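PDB 4MX6: TRAP-type C4-dicarboxylate:H+ symport system substrate-binding component DctP from Shewanella oneidensis, which probably captures succinate and related C4-dicarboxylates in the periplasm and hands them to a TRAP-type membrane transporter. Local coordinates for residues Asn122-Asn128 / His155-Lys159; Gln160-Pro166 / Val232-Glu238; Ala173-Phe178 / Phe190-Ile196; Trp221-Tyr225 / Asp288-Ile292. All blocks are in the same frame, centred on the assembly; numbering follows the deposited sequence.

How the interactions relate
Along the chain interaction 1 comes first and leads straight into interaction 2, because strand 148-158 is followed at once by strand 160-163. Interaction 3 falls in the sequence between the two segments of interaction 2, whereas interactions 2 and 4 alternate. The centres of 2 and 4 lie about 13 Å apart, joined by the Glu238-Lys289 salt bridge and by Trp221 against Ile236. Interactions 2 and 3, about 14 Å between centres, meet where Phe161 touches Phe190. Interaction 1 touches 4 through Asn156, beside Ser222 and Asn223. Strands, crossover unit and helices thus form a continuous framework, with the succinate site beside interactions 1 and 4.

Interaction 1. Residues Asn122-Asn128 / His155-Lys159; sequences NDMDAVN and HNGMK
Met124 and Met158 meet through their sulfurs, with SD of Met124 3.6 Å from SD of Met158. Both chains bend at chi2 and chi3 and slide past each other in opposite directions. Met124 is modelled in two conformers, and its contacts here belong to one of them. In that conformer SD of Met124 also lies 3.8 Å from the backbone C of Gly157, while its methyl CE rests against CB, CG and CD2 of His155, 3.7 Å from CD2. SD of Met158 in turn approaches C of Asp123 at 4.0 Å.

The polar approach is of another kind. CG of Asn128 stands anti to the backbone N (chi1 -166°), which brings OD1 to the edge of the His155 ring, 3.1 Å from CE1. The amide and ring planes are 71° apart. OD1 of Asn128 is also 3.3 Å from NE2 of His155, but the angle is too poor for a hydrogen bond, and NE2 is instead bonded to OE1 of Gln131.

No hydrogen bond crosses between the segments. Within 122-128, Asp123 is the N-cap: its OD1 accepts from N of Ala126 at 3.1 Å and so fixes the start of the helix.

The axes of helix 124-128 and strand 155-158 approach to 9.4 Å at 134°. Asn156 and Gly157 form a classic beta bulge facing Leu244, on neighbouring strand 243-251. The helix packs Met124 and Val127 on Asp245 of that strand, while CB of Asn156 points away from the helix, ND2 bonding OH of succinate-binding Tyr246 and the side chain touching helix 221-226.

Interaction 2. Residues Gln160-Pro166 / Val232-Glu238; sequences QFTANTP and VQSHITE
Ala163 and His235 pair as antiparallel neighbours in a mixed sheet, and a classic beta bulge lies at the Ala163 end of the ladder, Ser234 and His235 both facing Ala163. Strands 160-163 and 235-237 are central in the order 217-219, 160-163, 235-237, 299-301. N of Ala163 donates to O of His235 at 3.0 Å, and N of His235 returns the bond to O of Ala163. Next along, N of Thr237 bonds O of Phe161 at 2.8 Å, while Thr162 and Ile236 form the non-hydrogen-bonded pair between, side by side.

Gln233 can be followed outward. CB of Gln233 lies 3.7 Å from O of Ala163. CG of Gln233, after which the chain bends at chi2 (-84°), comes 3.5 Å from OG1 of Thr162. CD passes CA of Ala163. OE1 of Gln233 then accepts from OG1 of Thr162 at 2.7 Å, in the carbonyl plane and on a lone pair; OG1 is also bonded to NE2 of Gln217. The other tip, NE2 of Gln233, donates to O of Val232 at 3.1 Å within its own amide plane, and to O of Asp215, so both ends of the amide are held and its rotation is fixed.

At the bulge itself, OD1 of Asn164 accepts from N of Ser234 at 3.0 Å. At the far end of segment 160-166, CD of Pro166 makes a CH-pi contact over the centre of the His235 ring, 3.8 Å from the centroid and 7° off the normal.

Interaction 3. Residues Ala173-Phe178 / Phe190-Ile196; sequences AKGLKF and FDAVGAI
Phe178 and Phe190 form an offset stack at the apolar centre, their ring centroids 4.4 Å apart and their planes at 17°. CE1 of Phe190 sits over a face of the Phe178 ring, only 3.4 Å from CG. Conversely CB of Phe178 lies above the middle of the Phe190 ring; with CG of Phe178 set beside its own backbone N (chi1 -74°), the ring extends out across the other phenyl. CB of Ala195 adds a contact at 3.8 Å to CD1 of Phe178, and beyond it CB of Ala173 meets CG2 of Val193. With an alanine in place of Phe178, the Phe190 ring would probably lose its stacking partner and be freer to turn, and the Ala195 methyl would lose a neighbour.

At the polar edge, N of Ile196 donates to O of Leu176 at 2.8 Å, and N of Phe178 to O of Ile196 at 3.0 Å, the parallel bridge of Lys177 with Ile196. N of Gly175, within a type II turn, bonds O of Gly194 at 2.9 Å. Gly194, with positive phi, is the C-prime residue of the Schellman motif ending helix 184-191.

The contact closes a beta-alpha-beta crossover between strands 177-180 and 196-199, and helix 305-326 packs on Val193.

Interaction 4. Residues Trp221-Tyr225 / Asp288-Ile292; sequences WSNTY and DKQLI
Ser222 and Asp288 are joined through one water, which accepts from OG of Ser222 at 2.7 Å and donates to OD2 of Asp288, also at 2.7 Å. OD2 of Asp288 also lies 3.3 Å from CA of Ser222. No direct hydrogen bond links segments 221-225 and 288-292.

Lys289 runs fully extended alongside the indole of Trp221. CB of Lys289 stands over the five-membered ring of Trp221, 3.7 Å from its centroid and 11° off the normal, while CG and CD follow over CE2 and CZ2; NZ continues to OE1 of Glu238. At the indole edge, CD1 of Ile292 meets CE3 of Trp221 at 3.8 Å. A serine in place of Trp221 would probably leave the Lys289 methylenes and the Ile292 methyl without their aromatic surface and open a gap between the helices.

The trans chi1 of Tyr225 (176°) swings the ring across to Leu291, whose CD1 lies over one face, 3.7 Å from CZ.

The axes of helix segments 221-225 and 288-292 approach to 8.8 Å, their directions 41° apart. Asn223, pointing away from helix 260-295, donates through ND2 to bound succinate: the helix pair backs the ligand site of this TRAP solute-binding protein.

Interaction 1. Residues Asn122-Asn128 / His155-Lys159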
loop_
_atom_site.group_PDB
_atom_site.type_symbol
_atom_site.label_atom_id
_atom_site.label_comp_id
_atom_site.label_asym_id
_atom_site.label_seq_id
_atom_site.Cartn_x
_atom_site.Cartn_y
_atom_site.Cartn_z
ATOM N N ASN A 122 4.624 14.910 -0.681
ATOM C CA ASN A 122 5.331 15.322 0.525
ATOM C C ASN A 122 4.854 14.536 1.740
ATOM O O ASN A 122 5.642 14.172 2.632
ATOM C CB ASN A 122 5.104 16.807 0.819
ATOM C CG ASN A 122 5.786 17.722 -0.179
ATOM O OD1 ASN A 122 6.654 17.296 -0.938
ATOM N ND2 ASN A 122 5.403 18.998 -0.171
ATOM N N ASP A 123 3.552 14.288 1.777
ATOM C CA ASP A 123 2.920 13.723 2.953
ATOM C C ASP A 123 1.535 13.195 2.578
ATOM O O ASP A 123 1.113 13.301 1.419
ATOM C CB ASP A 123 2.840 14.755 4.088
ATOM C CG ASP A 123 2.142 16.021 3.677
ATOM O OD1 ASP A 123 1.210 15.964 2.849
ATOM O OD2 ASP A 123 2.536 17.098 4.195
ATOM N N MET A 124 0.837 12.642 3.562
ATOM C CA MET A 124 -0.443 11.986 3.318
ATOM C C MET A 124 -1.556 12.961 2.955
ATOM O O MET A 124 -2.529 12.583 2.313
ATOM C CB MET A 124 -0.846 11.148 4.523
ATOM C CG MET A 124 0.088 9.983 4.767
ATOM S SD MET A 124 0.160 8.879 3.369
ATOM C CE MET A 124 -1.458 8.169 3.477
ATOM N N ASP A 125 -1.438 14.206 3.383
ATOM C CA ASP A 125 -2.390 15.230 2.972
ATOM C C ASP A 125 -2.335 15.432 1.449
ATOM O O ASP A 125 -3.378 15.572 0.790
ATOM C CB ASP A 125 -2.132 16.551 3.703
ATOM C CG ASP A 125 -2.522 16.503 5.179
ATOM O OD1 ASP A 125 -3.454 15.756 5.544
ATOM O OD2 ASP A 125 -1.886 17.224 5.982
ATOM N N ALA A 126 -1.126 15.449 0.890
ATOM C CA ALA A 126 -0.969 15.612 -0.556
ATOM C C ALA A 126 -1.498 14.383 -1.296
ATOM O O ALA A 126 -2.169 14.507 -2.320
ATOM C CB ALA A 126 0.489 15.862 -0.898
ATOM N N VAL A 127 -1.201 13.199 -0.764
ATOM C CA VAL A 127 -1.720 11.969 -1.351
ATOM C C VAL A 127 -3.239 12.021 -1.443
ATOM O O VAL A 127 -3.838 11.734 -2.485
ATOM C CB VAL A 127 -1.308 10.741 -0.492
ATOM C CG1 VAL A 127 -1.979 9.499 -0.992
ATOM C CG2 VAL A 127 0.204 10.573 -0.492
ATOM N N ASN A 128 -3.862 12.384 -0.334
ATOM C CA ASN A 128 -5.309 12.431 -0.273
ATOM C C ASN A 128 -5.891 13.454 -1.261
ATOM O O ASN A 128 -6.881 13.183 -1.933
ATOM C CB ASN A 128 -5.782 12.738 1.133
ATOM C CG ASN A 128 -7.227 12.463 1.303
ATOM O OD1 ASN A 128 -7.639 11.302 1.323
ATOM N ND2 ASN A 128 -8.020 13.512 1.447
ATOM N N HIS A 155 -5.873 4.505 3.075
ATOM C CA HIS A 155 -4.508 4.869 3.434
ATOM C C HIS A 155 -3.781 3.830 4.269
ATOM O O HIS A 155 -4.383 3.120 5.082
ATOM C CB HIS A 155 -4.505 6.179 4.225
ATOM C CG HIS A 155 -5.041 7.329 3.442
ATOM N ND1 HIS A 155 -5.859 8.317 3.941
ATOM C CD2 HIS A 155 -4.842 7.632 2.142
ATOM C CE1 HIS A 155 -6.141 9.173 2.967
ATOM N NE2 HIS A 155 -5.539 8.768 1.866
ATOM N N ASN A 156 -2.455 3.801 4.112
ATOM C CA ASN A 156 -1.585 3.234 5.131
ATOM C C ASN A 156 -0.660 4.338 5.649
ATOM O O ASN A 156 -0.879 4.852 6.748
ATOM C CB ASN A 156 -0.847 1.988 4.658
ATOM C CG ASN A 156 -0.155 1.280 5.805
ATOM O OD1 ASN A 156 0.393 1.932 6.710
ATOM N ND2 ASN A 156 -0.203 -0.039 5.809
ATOM N N GLY A 157 0.319 4.756 4.850
ATOM C CA GLY A 157 1.224 5.795 5.298
ATOM C C GLY A 157 2.384 5.991 4.357
ATOM O O GLY A 157 2.472 5.343 3.329
ATOM N N MET A 158 3.304 6.861 4.748
ATOM C CA MET A 158 4.535 7.033 4.000
ATOM C C MET A 158 5.500 5.904 4.349
ATOM O O MET A 158 5.500 5.394 5.461
ATOM C CB MET A 158 5.169 8.385 4.307
ATOM C CG MET A 158 4.249 9.582 4.099
ATOM S SD MET A 158 3.528 9.764 2.467
ATOM C CE MET A 158 4.972 10.233 1.514
ATOM N N LYS A 159 6.324 5.508 3.392
ATOM C CA LYS A 159 7.327 4.472 3.594
ATOM C C LYS A 159 8.622 5.012 4.184
ATOM O O LYS A 159 9.056 6.110 3.849
ATOM C CB LYS A 159 7.629 3.778 2.254
ATOM C CG LYS A 159 6.421 3.073 1.637
ATOM C CD LYS A 159 6.737 2.354 0.334
ATOM C CE LYS A 159 7.143 3.338 -0.750
ATOM N NZ LYS A 159 7.279 2.690 -2.073
#

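Interaction 2. Residues Gln160-Pro166 / Val232-Glu238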
loop_
_atom_site.group_PDB
_atom_site.type_symbol
_atom_site.label_atom_id
_atom_site.label_comp_id
_atom_site.label_asym_id
_atom_site.label_seq_id
_atom_site.Cartn_x
_atom_site.Cartn_y
_atom_site.Cartn_z
ATOM N N GLN A 160 9.222 4.185 5.041
ATOM C CA GLN A 160 10.542 4.384 5.614
ATOM C C GLN A 160 11.444 3.259 5.132
ATOM O O GLN A 160 10.982 2.137 4.920
ATOM C CB GLN A 160 10.474 4.321 7.147
ATOM C CG GLN A 160 9.285 5.013 7.785
ATOM C CD GLN A 160 9.085 6.449 7.338
ATOM O OE1 GLN A 160 10.015 7.125 6.932
ATOM N NE2 GLN A 160 7.855 6.927 7.431
ATOM N N PHE A 161 12.740 3.529 4.979
ATOM C CA PHE A 161 13.698 2.463 4.708
ATOM C C PHE A 161 14.101 1.747 6.003
ATOM O O PHE A 161 14.271 2.385 7.045
ATOM C CB PHE A 161 15.002 3.018 4.123
ATOM C CG PHE A 161 14.878 3.687 2.782
ATOM C CD1 PHE A 161 14.409 3.005 1.661
ATOM C CD2 PHE A 161 15.310 4.989 2.625
ATOM C CE1 PHE A 161 14.350 3.637 0.421
ATOM C CE2 PHE A 161 15.262 5.611 1.397
ATOM C CZ PHE A 161 14.777 4.938 0.298
ATOM N N THR A 162 14.313 0.439 5.917
ATOM C CA THR A 162 15.055 -0.267 6.956
ATOM C C THR A 162 16.215 -1.004 6.317
ATOM O O THR A 162 16.158 -1.392 5.140
ATOM C CB THR A 162 14.180 -1.262 7.763
ATOM O OG1 THR A 162 13.810 -2.380 6.949
ATOM C CG2 THR A 162 12.924 -0.588 8.267
ATOM N N ALA A 163 17.269 -1.193 7.111
ATOM C CA ALA A 163 18.421 -1.995 6.718
ATOM C C ALA A 163 19.227 -2.267 7.977
ATOM O O ALA A 163 18.752 -2.012 9.096
ATOM C CB ALA A 163 19.255 -1.254 5.668
ATOM N N ASN A 164 20.447 -2.775 7.814
ATOM C CA ASN A 164 21.334 -2.991 8.954
ATOM C C ASN A 164 22.448 -1.953 9.006
ATOM O O ASN A 164 23.491 -2.159 9.597
ATOM C CB ASN A 164 21.841 -4.429 8.944
ATOM C CG ASN A 164 20.704 -5.409 9.061
ATOM O OD1 ASN A 164 19.879 -5.299 9.966
ATOM N ND2 ASN A 164 20.624 -6.344 8.134
ATOM N N THR A 165 22.153 -0.793 8.427
ATOM C CA THR A 165 23.047 0.355 8.412
ATOM C C THR A 165 22.181 1.603 8.198
ATOM O O THR A 165 21.100 1.509 7.621
ATOM C CB THR A 165 24.082 0.204 7.283
ATOM O OG1 THR A 165 25.162 1.129 7.476
ATOM C CG2 THR A 165 23.440 0.422 5.922
ATOM N N PRO A 166 22.633 2.773 8.691
ATOM C CA PRO A 166 21.893 4.007 8.400
ATOM C C PRO A 166 21.878 4.309 6.914
ATOM O O PRO A 166 22.863 4.055 6.218
ATOM C CB PRO A 166 22.687 5.088 9.138
ATOM C CG PRO A 166 23.465 4.375 10.165
ATOM C CD PRO A 166 23.750 3.003 9.621
ATOM N N VAL A 232 14.583 -7.429 13.243
ATOM C CA VAL A 232 15.581 -8.073 12.389
ATOM C C VAL A 232 16.255 -7.067 11.448
ATOM O O VAL A 232 16.872 -7.441 10.446
ATOM C CB VAL A 232 14.967 -9.252 11.595
ATOM C CG1 VAL A 232 14.695 -10.419 12.525
ATOM C CG2 VAL A 232 13.713 -8.828 10.864
ATOM N N GLN A 233 16.161 -5.797 11.821
ATOM C CA GLN A 233 16.808 -4.700 11.095
ATOM C C GLN A 233 17.403 -3.754 12.127
ATOM O O GLN A 233 16.678 -3.270 12.991
ATOM C CB GLN A 233 15.794 -3.944 10.229
ATOM C CG GLN A 233 15.181 -4.791 9.142
ATOM C CD GLN A 233 16.062 -4.835 7.910
ATOM O OE1 GLN A 233 15.859 -4.071 6.977
ATOM N NE2 GLN A 233 17.025 -5.734 7.890
ATOM N N SER A 234 18.696 -3.460 12.044
ATOM C CA SER A 234 19.317 -2.630 13.068
ATOM C C SER A 234 19.002 -1.133 12.956
ATOM O O SER A 234 19.144 -0.414 13.953
ATOM C CB SER A 234 20.840 -2.841 13.107
ATOM O OG SER A 234 21.442 -2.403 11.903
ATOM N N HIS A 235 18.601 -0.658 11.772
ATOM C CA HIS A 235 18.420 0.774 11.537
ATOM C C HIS A 235 17.208 1.072 10.685
ATOM O O HIS A 235 17.004 0.448 9.647
ATOM C CB HIS A 235 19.643 1.331 10.826
ATOM C CG HIS A 235 20.840 1.421 11.702
ATOM N ND1 HIS A 235 21.709 0.369 11.905
ATOM C CD2 HIS A 235 21.295 2.442 12.461
ATOM C CE1 HIS A 235 22.652 0.745 12.748
ATOM N NE2 HIS A 235 22.420 1.997 13.102
ATOM N N ILE A 236 16.412 2.041 11.124
ATOM C CA ILE A 236 15.249 2.505 10.365
ATOM C C ILE A 236 15.484 3.962 10.038
ATOM O O ILE A 236 15.695 4.775 10.934
ATOM C CB ILE A 236 13.944 2.371 11.180
ATOM C CG1 ILE A 236 13.768 0.937 11.654
ATOM C CG2 ILE A 236 12.735 2.859 10.365
ATOM C CD1 ILE A 236 12.601 0.739 12.604
ATOM N N THR A 237 15.465 4.291 8.757
ATOM C CA THR A 237 15.704 5.646 8.309
ATOM C C THR A 237 14.356 6.279 7.941
ATOM O O THR A 237 13.616 5.757 7.101
ATOM C CB THR A 237 16.682 5.643 7.127
ATOM O OG1 THR A 237 17.940 5.085 7.543
ATOM C CG2 THR A 237 16.935 7.047 6.633
ATOM N N GLU A 238 14.022 7.361 8.634
ATOM C CA GLU A 238 12.743 8.047 8.450
ATOM C C GLU A 238 12.812 8.949 7.222
ATOM O O GLU A 238 12.993 10.157 7.310
ATOM C CB GLU A 238 12.369 8.825 9.711
ATOM C CG GLU A 238 10.947 9.382 9.698
ATOM C CD GLU A 238 10.473 9.813 11.087
ATOM O OE1 GLU A 238 11.276 9.793 12.032
ATOM O OE2 GLU A 238 9.290 10.166 11.246
HETATM O O HOH W 1 18.294 2.303 7.711
#

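Interaction 3. Residues Ala173-Phe178 / Phe190-Ile196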
loop_
_atom_site.group_PDB
_atom_site.type_symbol
_atom_site.label_atom_id
_atom_site.label_comp_id
_atom_site.label_asym_id
_atom_site.label_seq_id
_atom_site.Cartn_x
_atom_site.Cartn_y
_atom_site.Cartn_z
ATOM N N ALA A 173 23.106 3.091 0.236
ATOM C CA ALA A 173 22.303 1.967 -0.253
ATOM C C ALA A 173 23.011 1.126 -1.319
ATOM O O ALA A 173 22.512 0.072 -1.703
ATOM C CB ALA A 173 20.993 2.482 -0.808
ATOM N N LYS A 174 24.162 1.591 -1.818
ATOM C CA LYS A 174 24.792 0.920 -2.950
ATOM C C LYS A 174 25.122 -0.524 -2.609
ATOM O O LYS A 174 25.721 -0.807 -1.568
ATOM C CB LYS A 174 26.063 1.650 -3.394
ATOM C CG LYS A 174 26.685 1.069 -4.669
ATOM C CD LYS A 174 27.676 2.036 -5.302
ATOM C CE LYS A 174 28.209 1.509 -6.633
ATOM N NZ LYS A 174 27.150 1.426 -7.683
ATOM N N GLY A 175 24.732 -1.436 -3.495
ATOM C CA GLY A 175 25.061 -2.842 -3.358
ATOM C C GLY A 175 24.185 -3.625 -2.384
ATOM O O GLY A 175 24.381 -4.824 -2.214
ATOM N N LEU A 176 23.230 -2.969 -1.732
ATOM C CA LEU A 176 22.366 -3.662 -0.784
ATOM C C LEU A 176 21.151 -4.240 -1.501
ATOM O O LEU A 176 20.627 -3.633 -2.442
ATOM C CB LEU A 176 21.893 -2.724 0.326
ATOM C CG LEU A 176 22.947 -2.135 1.256
ATOM C CD1 LEU A 176 22.255 -1.302 2.329
ATOM C CD2 LEU A 176 23.861 -3.200 1.868
ATOM N N LYS A 177 20.704 -5.405 -1.040
ATOM C CA LYS A 177 19.520 -6.055 -1.590
ATOM C C LYS A 177 18.290 -5.596 -0.816
ATOM O O LYS A 177 18.235 -5.762 0.406
ATOM C CB LYS A 177 19.658 -7.579 -1.480
ATOM C CG LYS A 177 20.573 -8.197 -2.525
ATOM C CD LYS A 177 20.751 -9.705 -2.349
ATOM C CE LYS A 177 21.634 -10.041 -1.178
ATOM N NZ LYS A 177 22.295 -11.352 -1.416
ATOM N N PHE A 178 17.310 -5.027 -1.521
ATOM C CA PHE A 178 16.049 -4.610 -0.918
ATOM C C PHE A 178 14.901 -5.396 -1.525
ATOM O O PHE A 178 14.759 -5.453 -2.741
ATOM C CB PHE A 178 15.781 -3.118 -1.159
ATOM C CG PHE A 178 16.638 -2.195 -0.330
ATOM C CD1 PHE A 178 17.915 -1.853 -0.742
ATOM C CD2 PHE A 178 16.154 -1.645 0.847
ATOM C CE1 PHE A 178 18.693 -0.995 0.003
ATOM C CE2 PHE A 178 16.941 -0.782 1.599
ATOM C CZ PHE A 178 18.205 -0.460 1.170
ATOM N N PHE A 190 15.244 1.583 -6.506
ATOM C CA PHE A 190 16.472 1.033 -5.939
ATOM C C PHE A 190 17.610 0.945 -6.960
ATOM O O PHE A 190 18.761 1.203 -6.608
ATOM C CB PHE A 190 16.200 -0.286 -5.213
ATOM C CG PHE A 190 15.471 -0.082 -3.913
ATOM C CD1 PHE A 190 16.137 0.447 -2.819
ATOM C CD2 PHE A 190 14.113 -0.344 -3.797
ATOM C CE1 PHE A 190 15.480 0.680 -1.644
ATOM C CE2 PHE A 190 13.452 -0.117 -2.603
ATOM C CZ PHE A 190 14.142 0.387 -1.534
ATOM N N ASP A 191 17.304 0.645 -8.222
ATOM C CA ASP A 191 18.323 0.708 -9.284
ATOM C C ASP A 191 18.997 2.088 -9.311
ATOM O O ASP A 191 20.189 2.199 -9.597
ATOM C CB ASP A 191 17.714 0.476 -10.681
ATOM C CG ASP A 191 17.250 -0.940 -10.930
ATOM O OD1 ASP A 191 17.739 -1.882 -10.281
ATOM O OD2 ASP A 191 16.391 -1.099 -11.828
ATOM N N ALA A 192 18.225 3.140 -9.057
ATOM C CA ALA A 192 18.712 4.515 -9.192
ATOM C C ALA A 192 19.846 4.844 -8.227
ATOM O O ALA A 192 20.608 5.781 -8.459
ATOM C CB ALA A 192 17.561 5.489 -8.997
ATOM N N VAL A 193 19.952 4.073 -7.145
ATOM C CA VAL A 193 21.011 4.253 -6.158
ATOM C C VAL A 193 21.959 3.051 -6.112
ATOM O O VAL A 193 22.747 2.895 -5.173
ATOM C CB VAL A 193 20.447 4.581 -4.745
ATOM C CG1 VAL A 193 19.726 5.936 -4.761
ATOM C CG2 VAL A 193 19.516 3.479 -4.235
ATOM N N GLY A 194 21.914 2.215 -7.138
ATOM C CA GLY A 194 22.833 1.094 -7.224
ATOM C C GLY A 194 22.528 -0.015 -6.225
ATOM O O GLY A 194 23.381 -0.864 -5.960
ATOM N N ALA A 195 21.324 -0.006 -5.657
ATOM C CA ALA A 195 20.861 -1.130 -4.843
ATOM C C ALA A 195 20.271 -2.215 -5.742
ATOM O O ALA A 195 20.066 -1.999 -6.933
ATOM C CB ALA A 195 19.849 -0.657 -3.812
ATOM N N ILE A 196 20.000 -3.379 -5.161
ATOM C CA ILE A 196 19.538 -4.539 -5.916
ATOM C C ILE A 196 18.112 -4.883 -5.462
ATOM O O ILE A 196 17.917 -5.448 -4.385
ATOM C CB ILE A 196 20.456 -5.759 -5.660
ATOM C CG1 ILE A 196 21.932 -5.422 -5.938
ATOM C CG2 ILE A 196 19.991 -6.951 -6.488
ATOM C CD1 ILE A 196 22.243 -5.103 -7.375
#

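Interaction 4. Residues Trp221-Tyr225 / Asp288-Ile292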
loop_
_atom_site.group_PDB
_atom_site.type_symbol
_atom_site.label_atom_id
_atom_site.label_comp_id
_atom_site.label_asym_id
_atom_site.label_seq_id
_atom_site.Cartn_x
_atom_site.Cartn_y
_atom_site.Cartn_z
ATOM N N TRP A 221 5.356 2.543 9.283
ATOM C CA TRP A 221 5.513 2.172 10.690
ATOM C C TRP A 221 4.565 1.033 11.065
ATOM O O TRP A 221 4.945 0.142 11.812
ATOM C CB TRP A 221 5.296 3.355 11.642
ATOM C CG TRP A 221 6.264 4.473 11.464
ATOM C CD1 TRP A 221 5.973 5.712 11.001
ATOM C CD2 TRP A 221 7.671 4.474 11.750
ATOM N NE1 TRP A 221 7.093 6.486 10.970
ATOM C CE2 TRP A 221 8.157 5.755 11.415
ATOM C CE3 TRP A 221 8.567 3.527 12.249
ATOM C CZ2 TRP A 221 9.489 6.115 11.567
ATOM C CZ3 TRP A 221 9.892 3.902 12.411
ATOM C CH2 TRP A 221 10.331 5.185 12.071
ATOM N N SER A 222 3.326 1.076 10.579
ATOM C CA SER A 222 2.337 0.071 10.960
ATOM C C SER A 222 2.746 -1.322 10.514
ATOM O O SER A 222 2.639 -2.266 11.294
ATOM C CB SER A 222 0.969 0.409 10.378
ATOM O OG SER A 222 0.106 -0.722 10.411
ATOM N N ASN A 223 3.196 -1.483 9.278
ATOM C CA ASN A 223 3.665 -2.796 8.836
ATOM C C ASN A 223 4.975 -3.208 9.527
ATOM O O ASN A 223 5.169 -4.377 9.884
ATOM C CB ASN A 223 3.817 -2.852 7.319
ATOM C CG ASN A 223 2.508 -3.164 6.616
ATOM O OD1 ASN A 223 1.598 -3.798 7.189
ATOM N ND2 ASN A 223 2.414 -2.755 5.368
ATOM N N THR A 224 5.869 -2.245 9.725
ATOM C CA THR A 224 7.162 -2.515 10.336
ATOM C C THR A 224 6.956 -3.056 11.751
ATOM O O THR A 224 7.638 -4.005 12.167
ATOM C CB THR A 224 8.023 -1.242 10.336
ATOM O OG1 THR A 224 8.233 -0.807 8.994
ATOM C CG2 THR A 224 9.377 -1.467 10.979
ATOM N N TYR A 225 6.033 -2.446 12.494
ATOM C CA TYR A 225 5.718 -2.889 13.848
ATOM C C TYR A 225 4.967 -4.214 13.878
ATOM O O TYR A 225 5.383 -5.166 14.540
ATOM C CB TYR A 225 4.917 -1.821 14.606
ATOM C CG TYR A 225 4.513 -2.308 15.972
ATOM C CD1 TYR A 225 5.459 -2.490 16.964
ATOM C CD2 TYR A 225 3.200 -2.649 16.259
ATOM C CE1 TYR A 225 5.113 -2.969 18.215
ATOM C CE2 TYR A 225 2.834 -3.132 17.503
ATOM C CZ TYR A 225 3.797 -3.289 18.483
ATOM O OH TYR A 225 3.438 -3.772 19.732
ATOM N N ASP A 288 2.695 3.302 16.329
ATOM C CA ASP A 288 3.604 2.215 16.038
ATOM C C ASP A 288 5.048 2.688 15.913
ATOM O O ASP A 288 5.958 1.954 16.288
ATOM C CB ASP A 288 3.140 1.432 14.803
ATOM C CG ASP A 288 1.917 0.576 15.077
ATOM O OD1 ASP A 288 1.449 0.550 16.248
ATOM O OD2 ASP A 288 1.442 -0.071 14.123
ATOM N N LYS A 289 5.275 3.907 15.428
ATOM C CA LYS A 289 6.605 4.486 15.497
ATOM C C LYS A 289 7.070 4.510 16.959
ATOM O O LYS A 289 8.188 4.098 17.280
ATOM C CB LYS A 289 6.630 5.902 14.915
ATOM C CG LYS A 289 7.994 6.572 15.050
ATOM C CD LYS A 289 8.015 7.970 14.462
ATOM C CE LYS A 289 9.368 8.609 14.671
ATOM N NZ LYS A 289 9.364 10.019 14.195
ATOM N N GLN A 290 6.221 4.998 17.858
ATOM C CA GLN A 290 6.590 5.068 19.273
ATOM C C GLN A 290 6.840 3.689 19.888
ATOM O O GLN A 290 7.781 3.530 20.659
ATOM C CB GLN A 290 5.535 5.827 20.075
ATOM C CG GLN A 290 5.976 6.148 21.494
ATOM C CD GLN A 290 7.235 7.002 21.526
ATOM O OE1 GLN A 290 7.308 8.045 20.877
ATOM N NE2 GLN A 290 8.231 6.556 22.271
ATOM N N LEU A 291 6.021 2.697 19.551
ATOM C CA LEU A 291 6.246 1.357 20.090
ATOM C C LEU A 291 7.578 0.777 19.622
ATOM O O LEU A 291 8.270 0.106 20.387
ATOM C CB LEU A 291 5.101 0.423 19.716
ATOM C CG LEU A 291 3.773 0.739 20.422
ATOM C CD1 LEU A 291 2.649 -0.098 19.852
ATOM C CD2 LEU A 291 3.850 0.530 21.933
ATOM N N ILE A 292 7.947 1.043 18.371
ATOM C CA ILE A 292 9.247 0.602 17.871
ATOM C C ILE A 292 10.379 1.283 18.641
ATOM O O ILE A 292 11.336 0.636 19.077
ATOM C CB ILE A 292 9.368 0.843 16.362
ATOM C CG1 ILE A 292 8.437 -0.117 15.620
ATOM C CG2 ILE A 292 10.815 0.654 15.897
ATOM C CD1 ILE A 292 8.231 0.241 14.168
HETATM O O HOH W 2 -0.765 -1.103 12.899
#